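Long-range contact in pyruvate kinase (Cryptosporidium parvum, PDB 4DRS), which probably catalyses the last step of glycolysis, the interconversion of phosphoenolpyruvate plus ADP with pyruvate plus ATP: residues Thr42-Thr46 and Pro446-Ile450. Sequence-based numbering, arbitrary orientation.
Sequences TQRKT and PSQTI
K45 reaches across to the turn P446-Q448 and makes the largest single contribution to the contact, its ammonium group bonding to the carbonyl oxygen of S447. CB already heads for the other segment, and CG stands anti to the carbonyl carbon. CG and CD then run on extended and carry the chain toward the turn. At CE the chain meets backbone oxygen: K45 CE lies 3.1 Å from S447 O, the same oxygen that NZ bonds, with P446 O farther off at 3.8 Å. A final bend (chi4 -54°) sets NZ beside the turn, where K45 NZ donates to S447 O at 2.7 Å. The bond does not use a lone pair of that carbonyl: NZ stands 63° out of the carbonyl plane, at a C=O...N angle of 117°.

Two waters complete the grip. The first accepts from K45 NZ (2.8 Å), donates to Q43 O and hydrogen-bonds T449 OG1, joining the backbone carbonyl of Q43 to the hydroxyl of T449 and the ammonium of K45. The second accepts from K45 NZ and donates to Q448 O (2.6 Å from the water oxygen), so NZ is joined to three oxygens. Beside this polar centre, Q43 crosses T449 at about a right angle, its CG 3.9 Å from T449 OG1, a van der Waals approach.

E386 accepts from both K45 N and T46 OG1, tying the same loop to helix 371-386. Bridged by K45 and two waters, the contact thus joins the lead-in to the first strand (47-51) of the TIM barrel to the loop leading into strand 449-454, at the junction of the TIM-barrel domain and the C-terminal alpha/beta domain of the pyruvate kinase fold.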
loop_
_atom_site.group_PDB
_atom_site.type_symbol
_atom_site.label_atom_id
_atom_site.label_comp_id
_atom_site.label_asym_id
_atom_site.label_seq_id
_atom_site.Cartn_x
_atom_site.Cartn_y
_atom_site.Cartn_z
ATOM N N THR A 42 6.256 -16.639 -24.373
ATOM C CA THR A 42 6.957 -15.651 -23.496
ATOM C C THR A 42 8.482 -15.730 -23.641
ATOM O O THR A 42 9.153 -16.535 -22.983
ATOM C CB THR A 42 6.510 -15.765 -22.013
ATOM O OG1 THR A 42 7.353 -14.947 -21.190
ATOM C CG2 THR A 42 6.555 -17.219 -21.514
ATOM N N GLN A 43 9.021 -14.885 -24.514
ATOM C CA GLN A 43 10.452 -14.889 -24.816
ATOM C C GLN A 43 11.268 -13.986 -23.885
ATOM O O GLN A 43 10.741 -13.042 -23.298
ATOM C CB GLN A 43 10.698 -14.524 -26.286
ATOM C CG GLN A 43 10.189 -13.149 -26.696
ATOM C CD GLN A 43 10.704 -12.721 -28.059
ATOM O OE1 GLN A 43 10.688 -13.499 -29.019
ATOM N NE2 GLN A 43 11.163 -11.474 -28.153
ATOM N N ARG A 44 12.556 -14.295 -23.767
ATOM C CA ARG A 44 13.498 -13.552 -22.935
ATOM C C ARG A 44 13.545 -12.048 -23.250
ATOM O O ARG A 44 13.531 -11.639 -24.414
ATOM C CB ARG A 44 14.890 -14.180 -23.066
ATOM C CG ARG A 44 16.018 -13.389 -22.424
ATOM C CD ARG A 44 17.376 -14.016 -22.696
ATOM N NE ARG A 44 17.517 -14.498 -24.070
ATOM C CZ ARG A 44 17.785 -13.730 -25.121
ATOM N NH1 ARG A 44 17.941 -12.421 -24.985
ATOM N NH2 ARG A 44 17.894 -14.279 -26.314
ATOM N N LYS A 45 13.599 -11.236 -22.197
ATOM C CA LYS A 45 13.615 -9.776 -22.339
ATOM C C LYS A 45 15.013 -9.198 -22.181
ATOM O O LYS A 45 15.402 -8.284 -22.908
ATOM C CB LYS A 45 12.667 -9.125 -21.331
ATOM C CG LYS A 45 11.204 -9.406 -21.599
ATOM C CD LYS A 45 10.334 -8.878 -20.472
ATOM C CE LYS A 45 8.898 -9.334 -20.632
ATOM N NZ LYS A 45 8.369 -8.972 -21.978
ATOM N N THR A 46 15.763 -9.742 -21.231
ATOM C CA THR A 46 17.124 -9.297 -20.982
ATOM C C THR A 46 18.014 -9.577 -22.190
ATOM O O THR A 46 18.047 -10.691 -22.711
ATOM C CB THR A 46 17.705 -9.961 -19.725
ATOM O OG1 THR A 46 16.777 -9.805 -18.644
ATOM C CG2 THR A 46 19.045 -9.320 -19.335
ATOM N N PRO A 446 7.327 -3.291 -19.067
ATOM C CA PRO A 446 6.083 -4.007 -19.341
ATOM C C PRO A 446 6.301 -5.518 -19.381
ATOM O O PRO A 446 7.395 -5.973 -19.719
ATOM C CB PRO A 446 5.697 -3.504 -20.734
ATOM C CG PRO A 446 6.992 -3.147 -21.373
ATOM C CD PRO A 446 7.835 -2.589 -20.260
ATOM N N SER A 447 5.274 -6.290 -19.041
ATOM C CA SER A 447 5.352 -7.737 -19.205
ATOM C C SER A 447 5.293 -8.085 -20.688
ATOM O O SER A 447 5.806 -9.119 -21.106
ATOM C CB SER A 447 4.225 -8.450 -18.448
ATOM O OG SER A 447 3.011 -8.398 -19.172
ATOM N N GLN A 448 4.657 -7.217 -21.473
ATOM C CA GLN A 448 4.527 -7.435 -22.912
ATOM C C GLN A 448 5.847 -7.144 -23.599
ATOM O O GLN A 448 6.579 -6.232 -23.200
ATOM C CB GLN A 448 3.441 -6.538 -23.520
ATOM C CG GLN A 448 2.030 -6.791 -23.013
ATOM C CD GLN A 448 1.771 -6.163 -21.658
ATOM O OE1 GLN A 448 2.530 -5.302 -21.206
ATOM N NE2 GLN A 448 0.695 -6.583 -21.004
ATOM N N THR A 449 6.149 -7.925 -24.632
ATOM C CA THR A 449 7.291 -7.650 -25.493
ATOM C C THR A 449 7.061 -6.330 -26.229
ATOM O O THR A 449 5.940 -6.041 -26.659
ATOM C CB THR A 449 7.537 -8.815 -26.483
ATOM O OG1 THR A 449 8.137 -9.910 -25.776
ATOM C CG2 THR A 449 8.464 -8.400 -27.626
ATOM N N ILE A 450 8.118 -5.528 -26.335
ATOM C CA ILE A 450 8.065 -4.264 -27.052
ATOM C C ILE A 450 8.625 -4.451 -28.458
ATOM O O ILE A 450 9.774 -4.864 -28.629
ATOM C CB ILE A 450 8.873 -3.158 -26.339
ATOM C CG1 ILE A 450 8.495 -3.066 -24.860
ATOM C CG2 ILE A 450 8.673 -1.812 -27.031
ATOM C CD1 ILE A 450 9.598 -2.489 -23.999
HETATM O O HOH W 1 8.584 -11.404 -23.328
HETATM O O HOH W 2 9.185 -5.980 -22.791
#